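Local coordinates for extracellular solute-binding protein, family 1 (Bifidobacterium longum subsp. infantis, PDB 6FTH) that probably binds human milk oligosaccharides outside the cell and passes them to an ABC transporter for uptake, at residues L167-T172 with I312-P317; L216-G221 with K326-G331; G81-V86 with S342-A347; V30-V35 with I60-V65. All blocks are in the same frame, centred on the assembly; numbering follows the deposited sequence.

Overall arrangement
The four contacts fall into two pairs on opposite sides of the chain's centre, as expected of a two-lobed solute-binding protein. Contacts 3 and 4 share one mixed sheet; their centres lie about 11 Å apart, and backbone bonds link Val86 to Ser31 and Leu33. Contacts 1 and 2 lie about 13 Å apart, centre to centre, joined where Ser219 OG meets Pro317 O and where Val316 packs on Trp329. Between the pairs the centres are about 42 to 51 Å apart. Contact 3 closes a loop of chain that holds both contacts 1 and 2. In this family sugars are usually held in the cleft between the lobes, and none of the four contacts is identified as part of that site.

Contact 1: residues L167-T172 with I312-P317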
loop_
_atom_site.group_PDB
_atom_site.type_symbol
_atom_site.label_atom_id
_atom_site.label_comp_id
_atom_site.label_asym_id
_atom_site.label_seq_id
_atom_site.Cartn_x
_atom_site.Cartn_y
_atom_site.Cartn_z
ATOM N N LEU A 167 -24.398 -9.971 -20.329
ATOM C CA LEU A 167 -24.465 -8.902 -19.347
ATOM C C LEU A 167 -23.436 -7.824 -19.665
ATOM O O LEU A 167 -22.340 -8.110 -20.148
ATOM C CB LEU A 167 -24.159 -9.449 -17.966
ATOM C CG LEU A 167 -25.121 -10.525 -17.470
ATOM C CD1 LEU A 167 -24.510 -11.241 -16.291
ATOM C CD2 LEU A 167 -26.438 -9.926 -17.097
ATOM N N GLN A 168 -23.803 -6.580 -19.383
ATOM C CA GLN A 168 -22.865 -5.473 -19.455
ATOM C C GLN A 168 -22.147 -5.316 -18.121
ATOM O O GLN A 168 -22.609 -5.775 -17.079
ATOM C CB GLN A 168 -23.609 -4.187 -19.793
ATOM C CG GLN A 168 -24.226 -4.211 -21.191
ATOM C CD GLN A 168 -24.854 -2.888 -21.576
ATOM O OE1 GLN A 168 -24.718 -1.891 -20.868
ATOM N NE2 GLN A 168 -25.552 -2.875 -22.702
ATOM N N VAL A 169 -21.001 -4.651 -18.168
ATOM C CA VAL A 169 -20.309 -4.290 -16.922
ATOM C C VAL A 169 -21.250 -3.447 -16.065
ATOM O O VAL A 169 -21.842 -2.472 -16.568
ATOM C CB VAL A 169 -19.018 -3.525 -17.243
ATOM C CG1 VAL A 169 -18.459 -2.878 -15.976
ATOM C CG2 VAL A 169 -18.011 -4.469 -17.836
ATOM N N PRO A 170 -21.433 -3.764 -14.784
ATOM C CA PRO A 170 -22.393 -3.008 -13.968
ATOM C C PRO A 170 -21.851 -1.647 -13.569
ATOM O O PRO A 170 -20.670 -1.507 -13.244
ATOM C CB PRO A 170 -22.576 -3.905 -12.736
ATOM C CG PRO A 170 -21.271 -4.642 -12.642
ATOM C CD PRO A 170 -20.880 -4.916 -14.052
ATOM N N THR A 171 -22.743 -0.647 -13.564
ATOM C CA THR A 171 -22.360 0.723 -13.219
ATOM C C THR A 171 -23.123 1.299 -12.033
ATOM O O THR A 171 -22.878 2.452 -11.680
ATOM C CB THR A 171 -22.521 1.676 -14.399
ATOM O OG1 THR A 171 -23.912 1.874 -14.689
ATOM C CG2 THR A 171 -21.775 1.159 -15.628
ATOM N N THR A 172 -24.021 0.530 -11.412
ATOM C CA THR A 172 -24.708 0.931 -10.192
ATOM C C THR A 172 -24.757 -0.278 -9.256
ATOM O O THR A 172 -24.582 -1.427 -9.682
ATOM C CB THR A 172 -26.170 1.349 -10.462
ATOM O OG1 THR A 172 -26.900 0.183 -10.886
ATOM C CG2 THR A 172 -26.274 2.444 -11.516
ATOM N N ILE A 312 -11.148 -8.431 -15.894
ATOM C CA ILE A 312 -10.786 -7.045 -16.159
ATOM C C ILE A 312 -10.991 -6.202 -14.907
ATOM O O ILE A 312 -11.834 -6.530 -14.047
ATOM C CB ILE A 312 -11.589 -6.449 -17.324
ATOM C CG1 ILE A 312 -13.080 -6.343 -16.968
ATOM C CG2 ILE A 312 -11.379 -7.307 -18.584
ATOM C CD1 ILE A 312 -13.939 -5.638 -18.012
ATOM N N PRO A 313 -10.263 -5.093 -14.778
ATOM C CA PRO A 313 -10.568 -4.122 -13.726
ATOM C C PRO A 313 -11.710 -3.262 -14.222
ATOM O O PRO A 313 -11.716 -2.832 -15.380
ATOM C CB PRO A 313 -9.277 -3.290 -13.635
ATOM C CG PRO A 313 -8.338 -3.820 -14.753
ATOM C CD PRO A 313 -9.206 -4.610 -15.673
ATOM N N ILE A 314 -12.677 -3.010 -13.346
ATOM C CA ILE A 314 -13.775 -2.113 -13.695
ATOM C C ILE A 314 -13.861 -0.900 -12.784
ATOM O O ILE A 314 -13.564 -0.985 -11.581
ATOM C CB ILE A 314 -15.140 -2.815 -13.686
ATOM C CG1 ILE A 314 -15.416 -3.453 -12.329
ATOM C CG2 ILE A 314 -15.212 -3.807 -14.837
ATOM C CD1 ILE A 314 -16.861 -3.913 -12.158
ATOM N N PRO A 315 -14.328 0.226 -13.308
ATOM C CA PRO A 315 -14.699 1.330 -12.421
ATOM C C PRO A 315 -15.715 0.836 -11.396
ATOM O O PRO A 315 -16.534 -0.049 -11.674
ATOM C CB PRO A 315 -15.331 2.338 -13.377
ATOM C CG PRO A 315 -14.732 1.987 -14.757
ATOM C CD PRO A 315 -14.620 0.524 -14.727
ATOM N N VAL A 316 -15.689 1.415 -10.202
ATOM C CA VAL A 316 -16.603 0.907 -9.174
ATOM C C VAL A 316 -18.032 1.315 -9.517
ATOM O O VAL A 316 -18.259 2.448 -9.957
ATOM C CB VAL A 316 -16.199 1.411 -7.784
ATOM C CG1 VAL A 316 -16.524 2.917 -7.576
ATOM C CG2 VAL A 316 -16.854 0.552 -6.677
ATOM N N PRO A 317 -19.022 0.440 -9.355
ATOM C CA PRO A 317 -20.415 0.863 -9.555
ATOM C C PRO A 317 -20.840 1.936 -8.560
ATOM O O PRO A 317 -20.426 1.932 -7.393
ATOM C CB PRO A 317 -21.207 -0.438 -9.356
ATOM C CG PRO A 317 -20.224 -1.519 -9.770
ATOM C CD PRO A 317 -18.910 -1.024 -9.173
HETATM O O HOH W 1 -18.426 0.102 -13.618
#
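Pro317 lays its ring along the backbone of Pro170, Thr171 and Thr172, and of all the residues here it has the most surface buried by the other segment. Its CG rests 3.5 Å from Pro170 O, while CB comes to 3.5 Å from Thr172 O; the CA of the same proline approaches Thr171 O. The pyrrolidine therefore meets three successive carbonyl oxygens through carbon alone. The ring of Pro170 is a looser partner, with Pro170 CG and Pro317 CG 4.4 Å apart.

Val169 and Ile314 form the other half, their side chains passing one another in opposing directions. A chi1 of 167° turns Val169 CG1 away from its own backbone N and onto Ile314 CG2, at 3.6 Å. The second methyl, Val169 CG2, lies 4.2 Å from Ile312 CD1, which extends the apolar row toward strand 311-313. Ile157 of strand 154-158 also touches Pro170, Ile312 and Ile314, and Leu162 of helix 159-165 touches Val169.

A water spans the two backbones, donating to Pro170 O at 2.8 Å and to Pro315 O at 2.7 Å. Pro170, Pro315 and Pro317 lack an N-H, which removes donors within these two segments; methyl and ring contacts and a bridging water join them instead, while Thr171 pairs by a backbone bond with Ser318 just beyond.

Contact 2: residues L216-G221 with K326-G331; sequences LLNSTG and KTVWDG
Asn218 and Val328 supply the single direct hydrogen bond between the segments: Val328 N donates to Asn218 O at 3.3 Å, a long bond but a straight one (170°). The same oxygen also accepts from Gly221 N, and the two donors arrive from opposite faces of the carbonyl plane, so one backbone atom both closes its own turn and holds the other segment.

Amide packing comes next. With chi1 at -70°, CG of Asn218 lies opposite its own carbonyl carbon and the side chain reaches over residues 329-330. There OD1 sits 3.2 Å from Trp329 C, and ND2 lies 3.8 Å from Trp329 CE3, the amide turned 45° from the indole plane. ND2 is spoken for elsewhere, bonding to Leu215 O and Thr224 OG1. An alanine here would lose the whole amide, which is likely to leave Leu215 O without that donor and open a gap beside the indole.

Carbon contacts fill the remainder. Val328 CG2 packs against Asn218 O at 3.5 Å and against the amide oxygen of the same residue, and Thr327 CG2 is 3.8 Å from Asn218 O. Gly221 CA makes a C-H...O contact with Lys326 O at 3.5 Å; at its backbone angles a CB would be jammed against the preceding carbonyl oxygen.

Around this contact, Leu216 leans on Tyr257 and Tyr258 of helix 249-263, Thr327 and Trp329 touch Gln438 of helix 436-439, and Phe296 of strand 292-297 meets both Leu216 and Trp329.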
loop_
_atom_site.group_PDB
_atom_site.type_symbol
_atom_site.label_atom_id
_atom_site.label_comp_id
_atom_site.label_asym_id
_atom_site.label_seq_id
_atom_site.Cartn_x
_atom_site.Cartn_y
_atom_site.Cartn_z
ATOM N N LEU A 216 -15.919 -0.202 -1.399
ATOM C CA LEU A 216 -17.217 0.274 -1.887
ATOM C C LEU A 216 -17.587 1.656 -1.347
ATOM O O LEU A 216 -18.537 2.265 -1.852
ATOM C CB LEU A 216 -18.344 -0.738 -1.608
ATOM C CG LEU A 216 -18.344 -1.972 -2.512
ATOM C CD1 LEU A 216 -19.642 -2.733 -2.282
ATOM C CD2 LEU A 216 -18.206 -1.638 -3.978
ATOM N N LEU A 217 -16.853 2.180 -0.359
ATOM C CA LEU A 217 -17.084 3.574 0.025
ATOM C C LEU A 217 -16.881 4.512 -1.153
ATOM O O LEU A 217 -17.537 5.556 -1.241
ATOM C CB LEU A 217 -16.146 3.989 1.158
ATOM C CG LEU A 217 -16.523 3.478 2.546
ATOM C CD1 LEU A 217 -15.354 3.545 3.521
ATOM C CD2 LEU A 217 -17.715 4.284 3.077
ATOM N N ASN A 218 -16.010 4.145 -2.097
ATOM C CA ASN A 218 -15.800 4.997 -3.266
ATOM C C ASN A 218 -17.078 5.139 -4.097
ATOM O O ASN A 218 -17.295 6.186 -4.737
ATOM C CB ASN A 218 -14.656 4.419 -4.106
ATOM C CG ASN A 218 -13.306 4.559 -3.413
ATOM O OD1 ASN A 218 -12.764 5.672 -3.246
ATOM N ND2 ASN A 218 -12.746 3.430 -2.992
ATOM N N SER A 219 -17.931 4.110 -4.081
ATOM C CA SER A 219 -19.234 4.156 -4.747
ATOM C C SER A 219 -20.082 5.291 -4.229
ATOM O O SER A 219 -20.969 5.767 -4.950
ATOM C CB SER A 219 -20.038 2.880 -4.477
ATOM O OG SER A 219 -19.379 1.749 -4.985
ATOM N N THR A 220 -19.881 5.675 -2.974
ATOM C CA THR A 220 -20.719 6.668 -2.309
ATOM C C THR A 220 -20.176 8.074 -2.432
ATOM O O THR A 220 -20.837 9.017 -1.960
ATOM C CB THR A 220 -20.892 6.338 -0.815
ATOM O OG1 THR A 220 -19.700 6.645 -0.074
ATOM C CG2 THR A 220 -21.256 4.884 -0.600
ATOM N N GLY A 221 -19.015 8.246 -3.043
ATOM C CA GLY A 221 -18.405 9.544 -3.183
ATOM C C GLY A 221 -17.385 9.891 -2.124
ATOM O O GLY A 221 -16.945 11.046 -2.074
ATOM N N LYS A 326 -19.717 11.995 -9.584
ATOM C CA LYS A 326 -19.430 12.102 -8.163
ATOM C C LYS A 326 -18.886 10.800 -7.592
ATOM O O LYS A 326 -18.479 10.773 -6.428
ATOM C CB LYS A 326 -20.678 12.546 -7.367
ATOM C CG LYS A 326 -21.152 13.971 -7.623
ATOM C CD LYS A 326 -22.463 14.298 -6.835
ATOM C CE LYS A 326 -23.782 13.873 -7.570
ATOM N NZ LYS A 326 -24.716 12.801 -6.942
ATOM N N THR A 327 -18.874 9.729 -8.384
ATOM C CA THR A 327 -18.321 8.451 -7.957
ATOM C C THR A 327 -16.811 8.507 -8.128
ATOM O O THR A 327 -16.307 8.981 -9.150
ATOM C CB THR A 327 -18.908 7.341 -8.832
ATOM O OG1 THR A 327 -20.344 7.385 -8.804
ATOM C CG2 THR A 327 -18.493 5.961 -8.319
ATOM N N VAL A 328 -16.086 8.025 -7.129
ATOM C CA VAL A 328 -14.635 8.175 -7.081
ATOM C C VAL A 328 -14.005 6.791 -7.053
ATOM O O VAL A 328 -14.707 5.785 -7.111
ATOM C CB VAL A 328 -14.184 9.044 -5.892
ATOM C CG1 VAL A 328 -14.760 10.459 -6.069
ATOM C CG2 VAL A 328 -14.604 8.429 -4.518
ATOM N N TRP A 329 -12.674 6.738 -6.989
ATOM C CA TRP A 329 -11.962 5.505 -6.711
ATOM C C TRP A 329 -10.800 5.854 -5.783
ATOM O O TRP A 329 -10.433 7.019 -5.631
ATOM C CB TRP A 329 -11.536 4.747 -7.991
ATOM C CG TRP A 329 -10.911 3.436 -7.672
ATOM C CD1 TRP A 329 -9.605 3.070 -7.877
ATOM C CD2 TRP A 329 -11.547 2.323 -7.038
ATOM N NE1 TRP A 329 -9.392 1.809 -7.403
ATOM C CE2 TRP A 329 -10.568 1.321 -6.887
ATOM C CE3 TRP A 329 -12.839 2.089 -6.560
ATOM C CZ2 TRP A 329 -10.846 0.109 -6.286
ATOM C CZ3 TRP A 329 -13.108 0.873 -5.958
ATOM C CH2 TRP A 329 -12.122 -0.088 -5.828
ATOM N N ASP A 330 -10.256 4.825 -5.137
ATOM C CA ASP A 330 -9.185 4.978 -4.157
ATOM C C ASP A 330 -8.070 5.859 -4.701
ATOM O O ASP A 330 -7.608 5.675 -5.825
ATOM C CB ASP A 330 -8.657 3.570 -3.818
ATOM C CG ASP A 330 -7.617 3.567 -2.730
ATOM O OD1 ASP A 330 -6.427 3.839 -3.041
ATOM O OD2 ASP A 330 -8.012 3.270 -1.564
ATOM N N GLY A 331 -7.606 6.781 -3.861
ATOM C CA GLY A 331 -6.649 7.776 -4.281
ATOM C C GLY A 331 -5.214 7.494 -3.907
ATOM O O GLY A 331 -4.380 8.405 -3.976
HETATM O O HOH W 2 -17.547 12.771 -4.810
#

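Contact 3: residues G81-V86 with S342-A347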
loop_
_atom_site.group_PDB
_atom_site.type_symbol
_atom_site.label_atom_id
_atom_site.label_comp_id
_atom_site.label_asym_id
_atom_site.label_seq_id
_atom_site.Cartn_x
_atom_site.Cartn_y
_atom_site.Cartn_z
ATOM N N GLY A 81 18.160 2.093 22.458
ATOM C CA GLY A 81 19.088 2.898 21.695
ATOM C C GLY A 81 20.165 2.114 20.984
ATOM O O GLY A 81 21.191 2.689 20.620
ATOM N N LYS A 82 19.965 0.818 20.753
ATOM C CA LYS A 82 20.995 0.012 20.089
ATOM C C LYS A 82 20.708 -0.018 18.592
ATOM O O LYS A 82 20.169 -0.978 18.039
ATOM C CB LYS A 82 21.091 -1.389 20.684
ATOM C CG LYS A 82 19.837 -2.261 20.603
ATOM C CD LYS A 82 20.183 -3.713 21.000
ATOM C CE LYS A 82 18.963 -4.629 21.004
ATOM N NZ LYS A 82 17.990 -4.308 22.092
ATOM N N ILE A 83 21.099 1.051 17.916
ATOM C CA ILE A 83 20.800 1.193 16.496
ATOM C C ILE A 83 22.086 1.133 15.684
ATOM O O ILE A 83 23.143 1.610 16.116
ATOM C CB ILE A 83 19.964 2.451 16.190
ATOM C CG1 ILE A 83 20.763 3.719 16.416
ATOM C CG2 ILE A 83 18.683 2.473 17.063
ATOM C CD1 ILE A 83 20.061 4.942 15.855
ATOM N N ALA A 84 21.991 0.522 14.508
ATOM C CA ALA A 84 23.114 0.487 13.588
ATOM C C ALA A 84 23.395 1.890 13.059
ATOM O O ALA A 84 22.550 2.791 13.132
ATOM C CB ALA A 84 22.798 -0.432 12.415
ATOM N N ASP A 85 24.605 2.084 12.531
ATOM C CA ASP A 85 24.943 3.376 11.945
ATOM C C ASP A 85 23.908 3.771 10.899
ATOM O O ASP A 85 23.423 4.912 10.874
ATOM C CB ASP A 85 26.325 3.320 11.294
ATOM C CG ASP A 85 27.440 3.042 12.288
ATOM O OD1 ASP A 85 27.266 3.317 13.502
ATOM O OD2 ASP A 85 28.497 2.554 11.831
ATOM N N VAL A 86 23.580 2.835 10.018
ATOM C CA VAL A 86 22.586 3.021 8.968
ATOM C C VAL A 86 21.578 1.889 9.073
ATOM O O VAL A 86 21.960 0.729 9.258
ATOM C CB VAL A 86 23.254 2.974 7.582
ATOM C CG1 VAL A 86 22.203 2.937 6.487
ATOM C CG2 VAL A 86 24.188 4.166 7.394
ATOM N N SER A 342 17.852 5.599 7.598
ATOM C CA SER A 342 18.048 6.454 8.758
ATOM C C SER A 342 19.467 6.264 9.278
ATOM O O SER A 342 20.003 5.156 9.222
ATOM C CB SER A 342 17.046 6.147 9.884
ATOM O OG SER A 342 15.708 6.496 9.532
ATOM N N LEU A 343 20.063 7.357 9.738
ATOM C CA LEU A 343 21.450 7.408 10.193
ATOM C C LEU A 343 21.458 7.658 11.693
ATOM O O LEU A 343 20.809 8.589 12.169
ATOM C CB LEU A 343 22.181 8.562 9.501
ATOM C CG LEU A 343 23.638 8.876 9.860
ATOM C CD1 LEU A 343 24.544 7.674 9.654
ATOM C CD2 LEU A 343 24.131 10.057 9.037
ATOM N N SER A 344 22.203 6.845 12.431
ATOM C CA SER A 344 22.329 7.062 13.865
ATOM C C SER A 344 23.026 8.388 14.132
ATOM O O SER A 344 24.034 8.718 13.502
ATOM C CB SER A 344 23.162 5.944 14.494
ATOM O OG SER A 344 23.516 6.295 15.821
ATOM N N SER A 345 22.492 9.144 15.093
ATOM C CA SER A 345 23.129 10.391 15.487
ATOM C C SER A 345 24.497 10.150 16.100
ATOM O O SER A 345 25.291 11.091 16.206
ATOM C CB SER A 345 22.253 11.117 16.499
ATOM O OG SER A 345 22.090 10.307 17.641
ATOM N N HIS A 346 24.796 8.914 16.495
ATOM C CA HIS A 346 26.080 8.596 17.096
ATOM C C HIS A 346 26.936 7.709 16.199
ATOM O O HIS A 346 27.932 7.144 16.655
ATOM C CB HIS A 346 25.847 8.000 18.483
ATOM C CG HIS A 346 24.958 8.861 19.331
ATOM N ND1 HIS A 346 23.772 8.415 19.874
ATOM C CD2 HIS A 346 25.053 10.171 19.664
ATOM C CE1 HIS A 346 23.195 9.403 20.540
ATOM N NE2 HIS A 346 23.952 10.480 20.425
ATOM N N ALA A 347 26.586 7.598 14.919
ATOM C CA ALA A 347 27.428 6.858 13.991
ATOM C C ALA A 347 28.817 7.481 13.927
ATOM O O ALA A 347 28.970 8.699 13.845
ATOM C CB ALA A 347 26.810 6.854 12.599
HETATM O O HOH W 3 20.268 3.664 11.825
#
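Val86 and Leu343 form an antiparallel, non-hydrogen-bonded pair at the border of a mixed sheet, where strand 339-343, arriving from far along the chain, lies beside strand 86-88. The strand order 2-1-3 followed by such a late antiparallel strand is consistent with the type II periplasmic binding protein fold. Ser344 N, next to the pair, donates to Asp85 O at 2.8 Å, with 166° at the hydrogen. That oxygen is crowded by carbon too: Leu343 CD1 approaches it to 3.2 Å. On the other side of the pair, Val86 CA makes a C-H...O contact with Ser342 O at 3.4 Å. Val86 CG2 and Leu343 CD1 touch more loosely, and Ala353 of helix 350-360 packs on both residues.

Past the strand, Ser344 opens a type I turn that ends at Ala347. Its OG, swung opposite the backbone N (chi1 168°), accepts from His346 N at 3.0 Å, making an ST turn. CB of Ser344 meanwhile meets Ile83 CD1 at 3.5 Å. A glycine in its place would probably leave His346 N without this acceptor and take the CB contact from Ile83, the turn keeping its backbone bond from Ala347 N to Ser344 O. At the turn's end, Asp85 OD1 lies alongside Ala347 CB, 3.7 Å away.

A water donates to Ala84 O and to Ser342 O, the latter at 3.0 Å. The carbonyls of Asp85, Ser342 and Ala84 are thus met by one direct N-H, by C-H groups and by a water, while the side chains crossing the seam meet mainly through carbon.

Contact 4: residues V30-V35 with I60-V65; sequences VSVLVV and IEWQEV
Strands 29-36 and 59-66, whose segments meet at residue pairs from Val30-Ile60 to Val35-Val65, are the two parallel strands of a beta-alpha-beta unit with helix 47-56 between them. The pairing lies in the lobe's mixed sheet, where 59-66 is an outermost strand, and the two short segments twist by 22° relative to each other.

Five backbone bonds make the ladder. Glu61 N, Gln63 N and Val65 N donate to Val30 O, Val32 O and Val34 O, the middle one, Gln63 N to Val32 O, at 2.8 Å. Val32 N and Val34 N answer into Glu61 O and Gln63 O; Val34 N meets Gln63 O nearly head-on, at a C=O...N angle of 172°.

On the face of Val32, Val34, Ile60 and Trp62, the indole is framed by methyls. Val32 CG1 lies alongside Trp62 CZ3 at 3.7 Å, and Val34 CG2 comes up to the ring edge at Trp62 CE3, also 3.7 Å. Ile60 CG2 sits over the ring centre, 3.3 Å above its plane, and touches Val32 CG2 at 3.7 Å. Leu356 of helix 350-360 packs on Val32 and Ile60.

On the face of Leu33, Val35 and Val65, Trp70 of helix 67-80 touches all three. There Leu33 and Val65 cross at about a right angle, Leu33 CD1 lying 3.8 Å from Val65 CG1, while Val65 CG2 meets Val35 CG2 at 3.7 Å.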
loop_
_atom_site.group_PDB
_atom_site.type_symbol
_atom_site.label_atom_id
_atom_site.label_comp_id
_atom_site.label_asym_id
_atom_site.label_seq_id
_atom_site.Cartn_x
_atom_site.Cartn_y
_atom_site.Cartn_z
ATOM N N VAL A 30 31.070 1.077 8.592
ATOM C CA VAL A 30 29.680 1.505 8.686
ATOM C C VAL A 30 28.868 0.242 8.893
ATOM O O VAL A 30 28.882 -0.645 8.040
ATOM C CB VAL A 30 29.214 2.225 7.407
ATOM C CG1 VAL A 30 27.740 2.634 7.526
ATOM C CG2 VAL A 30 30.090 3.435 7.108
ATOM N N SER A 31 28.176 0.149 10.023
ATOM C CA SER A 31 27.239 -0.947 10.226
ATOM C C SER A 31 25.910 -0.593 9.574
ATOM O O SER A 31 25.447 0.546 9.668
ATOM C CB SER A 31 27.029 -1.237 11.713
ATOM O OG SER A 31 26.681 -0.068 12.442
ATOM N N VAL A 32 25.327 -1.560 8.874
ATOM C CA VAL A 32 24.102 -1.345 8.108
ATOM C C VAL A 32 23.103 -2.447 8.441
ATOM O O VAL A 32 23.286 -3.604 8.044
ATOM C CB VAL A 32 24.363 -1.289 6.599
ATOM C CG1 VAL A 32 23.066 -0.958 5.873
ATOM C CG2 VAL A 32 25.423 -0.267 6.266
ATOM N N LEU A 33 22.038 -2.087 9.152
ATOM C CA LEU A 33 20.926 -3.003 9.350
ATOM C C LEU A 33 20.004 -2.913 8.142
ATOM O O LEU A 33 19.609 -1.809 7.738
ATOM C CB LEU A 33 20.149 -2.635 10.616
ATOM C CG LEU A 33 18.805 -3.353 10.794
ATOM C CD1 LEU A 33 18.996 -4.831 11.039
ATOM C CD2 LEU A 33 18.018 -2.708 11.951
ATOM N N VAL A 34 19.669 -4.062 7.564
ATOM C CA VAL A 34 18.725 -4.121 6.451
ATOM C C VAL A 34 17.617 -5.090 6.816
ATOM O O VAL A 34 17.874 -6.278 7.038
ATOM C CB VAL A 34 19.382 -4.559 5.133
ATOM C CG1 VAL A 34 18.377 -4.436 3.977
ATOM C CG2 VAL A 34 20.665 -3.794 4.860
ATOM N N VAL A 35 16.397 -4.587 6.872
ATOM C CA VAL A 35 15.205 -5.405 7.041
ATOM C C VAL A 35 14.832 -5.894 5.647
ATOM O O VAL A 35 14.646 -5.085 4.727
ATOM C CB VAL A 35 14.065 -4.601 7.684
ATOM C CG1 VAL A 35 12.844 -5.463 7.903
ATOM C CG2 VAL A 35 14.528 -3.951 8.998
ATOM N N ILE A 60 31.524 -2.210 4.952
ATOM C CA ILE A 60 30.125 -2.352 5.356
ATOM C C ILE A 60 29.980 -3.625 6.173
ATOM O O ILE A 60 30.308 -4.725 5.707
ATOM C CB ILE A 60 29.177 -2.357 4.151
ATOM C CG1 ILE A 60 29.273 -1.026 3.399
ATOM C CG2 ILE A 60 27.747 -2.618 4.627
ATOM C CD1 ILE A 60 28.505 -1.000 2.094
ATOM N N GLU A 61 29.470 -3.482 7.383
ATOM C CA GLU A 61 29.100 -4.622 8.210
ATOM C C GLU A 61 27.589 -4.786 8.106
ATOM O O GLU A 61 26.829 -4.101 8.799
ATOM C CB GLU A 61 29.561 -4.386 9.641
ATOM C CG GLU A 61 31.075 -4.288 9.744
ATOM C CD GLU A 61 31.587 -4.359 11.173
ATOM O OE1 GLU A 61 30.785 -4.168 12.116
ATOM O OE2 GLU A 61 32.798 -4.604 11.343
ATOM N N TRP A 62 27.156 -5.705 7.244
ATOM C CA TRP A 62 25.734 -5.910 7.007
ATOM C C TRP A 62 25.137 -6.719 8.152
ATOM O O TRP A 62 25.744 -7.677 8.647
ATOM C CB TRP A 62 25.500 -6.674 5.699
ATOM C CG TRP A 62 25.985 -6.019 4.419
ATOM C CD1 TRP A 62 27.088 -6.361 3.696
ATOM C CD2 TRP A 62 25.357 -4.945 3.697
ATOM N NE1 TRP A 62 27.198 -5.572 2.587
ATOM C CE2 TRP A 62 26.151 -4.689 2.562
ATOM C CE3 TRP A 62 24.217 -4.169 3.908
ATOM C CZ2 TRP A 62 25.841 -3.701 1.645
ATOM C CZ3 TRP A 62 23.914 -3.186 2.996
ATOM C CH2 TRP A 62 24.727 -2.960 1.874
ATOM N N GLN A 63 23.940 -6.323 8.575
ATOM C CA GLN A 63 23.129 -7.084 9.511
ATOM C C GLN A 63 21.748 -7.201 8.885
ATOM O O GLN A 63 21.124 -6.185 8.578
ATOM C CB GLN A 63 23.030 -6.359 10.852
ATOM C CG GLN A 63 22.216 -7.120 11.884
ATOM C CD GLN A 63 21.971 -6.312 13.147
ATOM O OE1 GLN A 63 22.615 -5.281 13.381
ATOM N NE2 GLN A 63 21.026 -6.774 13.966
ATOM N N GLU A 64 21.282 -8.419 8.673
ATOM C CA GLU A 64 20.003 -8.656 8.025
ATOM C C GLU A 64 19.004 -9.239 9.011
ATOM O O GLU A 64 19.359 -10.069 9.858
ATOM C CB GLU A 64 20.168 -9.615 6.853
ATOM C CG GLU A 64 21.054 -9.065 5.768
ATOM C CD GLU A 64 21.367 -10.108 4.717
ATOM O OE1 GLU A 64 20.718 -10.115 3.658
ATOM O OE2 GLU A 64 22.249 -10.954 4.979
ATOM N N VAL A 65 17.759 -8.799 8.896
ATOM C CA VAL A 65 16.659 -9.317 9.702
ATOM C C VAL A 65 15.416 -9.431 8.832
ATOM O O VAL A 65 15.201 -8.630 7.914
ATOM C CB VAL A 65 16.381 -8.415 10.918
ATOM C CG1 VAL A 65 17.643 -8.273 11.755
ATOM C CG2 VAL A 65 15.889 -7.049 10.469
#